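Local coordinates for nisin biosynthesis protein NisC (Lactococcus lactis subsp. lactis, PDB 2G0D) that cyclises the dehydrated precursor of the lantibiotic nisin, with a zinc ion in its active site, to form the thioether (lanthionine-type) rings, at residues A[155-167]-A[214-228]. Numbering follows the deposited sequence.
Sequences YDDLKILIINFLS and ILAYAHIKGYSNEAS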
loop_
_atom_site.group_PDB
_atom_site.type_symbol
_atom_site.label_atom_id
_atom_site.label_comp_id
_atom_site.label_asym_id
_atom_site.label_seq_id
_atom_site.Cartn_x
_atom_site.Cartn_y
_atom_site.Cartn_z
ATOM N N TYR A 155 -2.047 14.824 16.563
ATOM C CA TYR A 155 -2.111 13.400 16.204
ATOM C C TYR A 155 -0.875 12.600 16.631
ATOM O O TYR A 155 -0.743 11.408 16.319
ATOM C CB TYR A 155 -2.435 13.247 14.733
ATOM C CG TYR A 155 -3.780 13.862 14.373
ATOM C CD1 TYR A 155 -4.973 13.389 14.968
ATOM C CD2 TYR A 155 -3.865 14.934 13.485
ATOM C CE1 TYR A 155 -6.210 13.955 14.657
ATOM C CE2 TYR A 155 -5.092 15.509 13.172
ATOM C CZ TYR A 155 -6.260 15.009 13.761
ATOM O OH TYR A 155 -7.481 15.561 13.447
ATOM N N ASP A 156 0.001 13.262 17.394
ATOM C CA ASP A 156 1.241 12.676 17.869
ATOM C C ASP A 156 0.958 11.501 18.773
ATOM O O ASP A 156 1.578 10.437 18.640
ATOM C CB ASP A 156 2.101 13.735 18.580
ATOM C CG ASP A 156 2.820 14.679 17.584
ATOM O OD1 ASP A 156 2.715 14.484 16.345
ATOM O OD2 ASP A 156 3.488 15.625 18.042
ATOM N N ASP A 157 -0.010 11.677 19.655
ATOM C CA ASP A 157 -0.371 10.628 20.595
ATOM C C ASP A 157 -0.908 9.392 19.875
ATOM O O ASP A 157 -0.448 8.295 20.152
ATOM C CB ASP A 157 -1.336 11.141 21.683
ATOM C CG ASP A 157 -0.660 12.079 22.657
ATOM O OD1 ASP A 157 0.514 11.847 23.010
ATOM O OD2 ASP A 157 -1.298 13.065 23.091
ATOM N N LEU A 158 -1.849 9.593 18.949
ATOM C CA LEU A 158 -2.392 8.542 18.102
ATOM C C LEU A 158 -1.281 7.784 17.338
ATOM O O LEU A 158 -1.280 6.544 17.284
ATOM C CB LEU A 158 -3.408 9.156 17.109
ATOM C CG LEU A 158 -3.970 8.312 15.944
ATOM C CD1 LEU A 158 -4.727 7.061 16.452
ATOM C CD2 LEU A 158 -4.857 9.130 15.017
ATOM N N LYS A 159 -0.351 8.535 16.744
ATOM C CA LYS A 159 0.757 7.956 15.965
ATOM C C LYS A 159 1.592 7.029 16.820
ATOM O O LYS A 159 1.876 5.900 16.427
ATOM C CB LYS A 159 1.608 9.055 15.358
ATOM C CG LYS A 159 0.984 9.648 14.082
ATOM C CD LYS A 159 1.723 10.937 13.642
ATOM C CE LYS A 159 0.984 11.568 12.475
ATOM N NZ LYS A 159 1.636 12.793 11.996
ATOM N N ILE A 160 1.919 7.499 18.027
ATOM C CA ILE A 160 2.739 6.760 18.977
ATOM C C ILE A 160 2.008 5.517 19.499
ATOM O O ILE A 160 2.616 4.449 19.652
ATOM C CB ILE A 160 3.219 7.725 20.092
ATOM C CG1 ILE A 160 4.389 8.555 19.548
ATOM C CG2 ILE A 160 3.591 6.990 21.385
ATOM C CD1 ILE A 160 4.434 9.969 20.141
ATOM N N LEU A 161 0.704 5.664 19.739
ATOM C CA LEU A 161 -0.166 4.561 20.144
ATOM C C LEU A 161 -0.156 3.435 19.113
ATOM O O LEU A 161 -0.008 2.267 19.482
ATOM C CB LEU A 161 -1.613 5.050 20.373
ATOM C CG LEU A 161 -2.629 4.020 20.890
ATOM C CD1 LEU A 161 -2.522 3.836 22.423
ATOM C CD2 LEU A 161 -4.056 4.434 20.486
ATOM N N ILE A 162 -0.326 3.784 17.836
ATOM C CA ILE A 162 -0.255 2.808 16.717
ATOM C C ILE A 162 1.155 2.185 16.588
ATOM O O ILE A 162 1.315 0.956 16.487
ATOM C CB ILE A 162 -0.603 3.475 15.358
ATOM C CG1 ILE A 162 -2.086 3.851 15.289
ATOM C CG2 ILE A 162 -0.233 2.590 14.189
ATOM C CD1 ILE A 162 -2.417 4.844 14.181
ATOM N N ILE A 163 2.173 3.041 16.589
ATOM C CA ILE A 163 3.573 2.593 16.498
ATOM C C ILE A 163 3.916 1.591 17.610
ATOM O O ILE A 163 4.483 0.521 17.329
ATOM C CB ILE A 163 4.546 3.794 16.487
ATOM C CG1 ILE A 163 4.588 4.436 15.090
ATOM C CG2 ILE A 163 6.004 3.390 16.921
ATOM C CD1 ILE A 163 4.985 5.903 15.132
ATOM N N ASN A 164 3.549 1.919 18.852
ATOM C CA ASN A 164 3.806 1.015 19.988
ATOM C C ASN A 164 3.037 -0.292 19.853
ATOM O O ASN A 164 3.581 -1.367 20.118
ATOM C CB ASN A 164 3.453 1.675 21.327
ATOM C CG ASN A 164 4.507 2.654 21.809
ATOM O OD1 ASN A 164 5.571 2.803 21.208
ATOM N ND2 ASN A 164 4.205 3.342 22.914
ATOM N N PHE A 165 1.777 -0.194 19.418
ATOM C CA PHE A 165 0.947 -1.365 19.187
ATOM C C PHE A 165 1.499 -2.298 18.096
ATOM O O PHE A 165 1.560 -3.521 18.289
ATOM C CB PHE A 165 -0.483 -0.943 18.867
ATOM C CG PHE A 165 -1.378 -2.080 18.471
ATOM C CD1 PHE A 165 -2.112 -2.771 19.437
ATOM C CD2 PHE A 165 -1.490 -2.462 17.135
ATOM C CE1 PHE A 165 -2.946 -3.826 19.066
ATOM C CE2 PHE A 165 -2.316 -3.517 16.760
ATOM C CZ PHE A 165 -3.047 -4.191 17.727
ATOM N N LEU A 166 1.892 -1.734 16.951
ATOM C CA LEU A 166 2.545 -2.526 15.918
ATOM C C LEU A 166 3.855 -3.196 16.389
ATOM O O LEU A 166 4.018 -4.408 16.224
ATOM C CB LEU A 166 2.770 -1.702 14.628
ATOM C CG LEU A 166 1.530 -1.138 13.905
ATOM C CD1 LEU A 166 1.895 -0.131 12.745
ATOM C CD2 LEU A 166 0.600 -2.266 13.425
ATOM N N SER A 167 4.786 -2.415 16.939
ATOM C CA SER A 167 6.074 -2.939 17.447
ATOM C C SER A 167 5.891 -4.118 18.397
ATOM O O SER A 167 6.598 -5.124 18.295
ATOM C CB SER A 167 6.883 -1.851 18.181
ATOM O OG SER A 167 7.116 -0.733 17.328
ATOM N N ILE A 214 6.319 0.600 7.518
ATOM C CA ILE A 214 5.630 1.707 8.190
ATOM C C ILE A 214 6.419 2.176 9.412
ATOM O O ILE A 214 6.485 3.378 9.695
ATOM C CB ILE A 214 4.101 1.442 8.469
ATOM C CG1 ILE A 214 3.319 2.763 8.485
ATOM C CG2 ILE A 214 3.867 0.675 9.782
ATOM C CD1 ILE A 214 3.377 3.554 7.138
ATOM N N LEU A 215 7.054 1.237 10.111
ATOM C CA LEU A 215 7.938 1.616 11.231
ATOM C C LEU A 215 9.189 2.384 10.834
ATOM O O LEU A 215 9.626 3.276 11.578
ATOM C CB LEU A 215 8.342 0.401 12.057
ATOM C CG LEU A 215 7.173 -0.302 12.753
ATOM C CD1 LEU A 215 7.686 -1.584 13.395
ATOM C CD2 LEU A 215 6.448 0.587 13.795
ATOM N N ALA A 216 9.780 2.018 9.694
ATOM C CA ALA A 216 10.914 2.746 9.152
ATOM C C ALA A 216 10.478 4.161 8.757
ATOM O O ALA A 216 11.147 5.143 9.094
ATOM C CB ALA A 216 11.497 2.004 7.937
ATOM N N TYR A 217 9.357 4.249 8.030
ATOM C CA TYR A 217 8.809 5.550 7.608
ATOM C C TYR A 217 8.465 6.427 8.802
ATOM O O TYR A 217 8.834 7.578 8.799
ATOM C CB TYR A 217 7.604 5.391 6.677
ATOM C CG TYR A 217 7.025 6.690 6.117
ATOM C CD1 TYR A 217 7.817 7.581 5.384
ATOM C CD2 TYR A 217 5.672 7.010 6.297
ATOM C CE1 TYR A 217 7.285 8.756 4.854
ATOM C CE2 TYR A 217 5.138 8.180 5.754
ATOM C CZ TYR A 217 5.939 9.029 5.036
ATOM O OH TYR A 217 5.404 10.191 4.521
ATOM N N ALA A 218 7.784 5.881 9.813
ATOM C CA ALA A 218 7.554 6.570 11.106
ATOM C C ALA A 218 8.834 7.125 11.729
ATOM O O ALA A 218 8.861 8.286 12.102
ATOM C CB ALA A 218 6.825 5.645 12.112
ATOM N N HIS A 219 9.900 6.318 11.815
ATOM C CA HIS A 219 11.199 6.816 12.288
ATOM C C HIS A 219 11.727 8.047 11.531
ATOM O O HIS A 219 12.092 9.032 12.158
ATOM C CB HIS A 219 12.273 5.727 12.313
ATOM C CG HIS A 219 13.616 6.230 12.759
ATOM N ND1 HIS A 219 14.703 6.312 11.911
ATOM C CD2 HIS A 219 14.037 6.709 13.955
ATOM C CE1 HIS A 219 15.742 6.791 12.576
ATOM N NE2 HIS A 219 15.362 7.040 13.817
ATOM N N ILE A 220 11.761 8.006 10.194
ATOM C CA ILE A 220 12.248 9.163 9.442
ATOM C C ILE A 220 11.320 10.371 9.612
ATOM O O ILE A 220 11.767 11.516 9.508
ATOM C CB ILE A 220 12.535 8.878 7.915
ATOM C CG1 ILE A 220 11.255 8.564 7.130
ATOM C CG2 ILE A 220 13.653 7.850 7.725
ATOM C CD1 ILE A 220 10.694 9.791 6.433
ATOM N N LYS A 221 10.041 10.120 9.896
ATOM C CA LYS A 221 9.096 11.212 10.131
ATOM C C LYS A 221 9.265 11.886 11.506
ATOM O O LYS A 221 8.741 12.981 11.727
ATOM C CB LYS A 221 7.659 10.752 9.902
ATOM C CG LYS A 221 7.303 10.481 8.418
ATOM C CD LYS A 221 7.639 11.713 7.535
ATOM C CE LYS A 221 6.447 12.214 6.837
ATOM N NZ LYS A 221 6.687 13.512 6.158
ATOM N N GLY A 222 10.000 11.225 12.406
ATOM C CA GLY A 222 10.306 11.758 13.746
ATOM C C GLY A 222 9.637 10.972 14.865
ATOM O O GLY A 222 9.719 11.345 16.027
ATOM N N TYR A 223 8.979 9.872 14.493
ATOM C CA TYR A 223 8.214 9.037 15.422
ATOM C C TYR A 223 8.827 7.642 15.553
ATOM O O TYR A 223 8.556 6.739 14.733
ATOM C CB TYR A 223 6.742 8.937 14.953
ATOM C CG TYR A 223 6.048 10.279 14.773
ATOM C CD1 TYR A 223 5.337 10.883 15.831
ATOM C CD2 TYR A 223 6.113 10.950 13.557
ATOM C CE1 TYR A 223 4.702 12.124 15.650
ATOM C CE2 TYR A 223 5.482 12.179 13.369
ATOM C CZ TYR A 223 4.782 12.760 14.407
ATOM O OH TYR A 223 4.192 13.989 14.182
ATOM N N SER A 224 9.664 7.480 16.575
ATOM C CA SER A 224 10.235 6.188 16.932
ATOM C C SER A 224 10.729 6.193 18.345
ATOM O O SER A 224 10.944 7.256 18.922
ATOM C CB SER A 224 11.391 5.827 16.005
ATOM O OG SER A 224 12.456 6.743 16.138
ATOM N N ASN A 225 10.896 4.996 18.898
ATOM C CA ASN A 225 11.585 4.783 20.162
ATOM C C ASN A 225 12.434 3.511 20.036
ATOM O O ASN A 225 12.386 2.834 19.005
ATOM C CB ASN A 225 10.581 4.712 21.336
ATOM C CG ASN A 225 9.388 3.818 21.035
ATOM O OD1 ASN A 225 9.550 2.718 20.514
ATOM N ND2 ASN A 225 8.179 4.294 21.362
ATOM N N GLU A 226 13.209 3.189 21.072
ATOM C CA GLU A 226 14.061 1.994 21.051
ATOM C C GLU A 226 13.292 0.721 20.661
ATOM O O GLU A 226 13.849 -0.162 20.006
ATOM C CB GLU A 226 14.796 1.795 22.391
ATOM C CG GLU A 226 16.144 2.544 22.508
ATOM C CD GLU A 226 16.853 2.313 23.852
ATOM O OE1 GLU A 226 16.190 2.408 24.918
ATOM O OE2 GLU A 226 18.084 2.054 23.848
ATOM N N ALA A 227 12.024 0.645 21.056
ATOM C CA ALA A 227 11.182 -0.532 20.804
ATOM C C ALA A 227 10.709 -0.679 19.338
ATOM O O ALA A 227 10.642 -1.788 18.807
ATOM C CB ALA A 227 9.986 -0.527 21.751
ATOM N N SER A 228 10.357 0.437 18.703
ATOM C CA SER A 228 9.956 0.429 17.294
ATOM C C SER A 228 11.152 0.155 16.394
ATOM O O SER A 228 11.032 -0.567 15.394
ATOM C CB SER A 228 9.295 1.749 16.916
ATOM O OG SER A 228 10.253 2.769 16.767
HETATM O O HOH W 1 7.441 1.202 19.909
#
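Tyr223 and Asn225 tie the linker after helix 208-221 to Asp156 and Asn164 of the outer helix 156-168. Tyr223 OH donates to Asp156 OD1 over 2.7 Å, on the syn side but 33° out of the carboxylate plane. Further along, Asn225 ND2 gives an in-plane lone pair of Asn164 OD1 a nearly straight bond of 3.0 Å, close to its own amide plane. The same Asn225 caps helix 226-242 by accepting from Ser228 N through OD1, and a water donates to both asparagine oxygens and weakly to Ser167 OG, which itself donates to Ile163 O and lies 3.1 Å from Ser228 CA.

The extended Lys159 chain lays CD over one face of the Tyr223 ring, offset toward the rim, 3.9 Å from the centroid in a CH-pi contact; its NZ bonds to Ile150 O. Apolar packing fills the middle: with CG1 beside the backbone N (chi1 -79°), Ile163 sends CD1 to Ala218 CB and Tyr223 CB, both at 3.5 Å, while its CG2 meets Ser228 CB. Toward the C-terminal end of the outer segment, Leu166 CD1 touches Ile214 CG2.

Helix 208-221 closes with a Schellman motif at Gly222. The axes of segments 156-167 and 214-221 are 142° apart, roughly antiparallel, an inner helix backed by an outer one, as in the alpha-toroid of LanC cyclases.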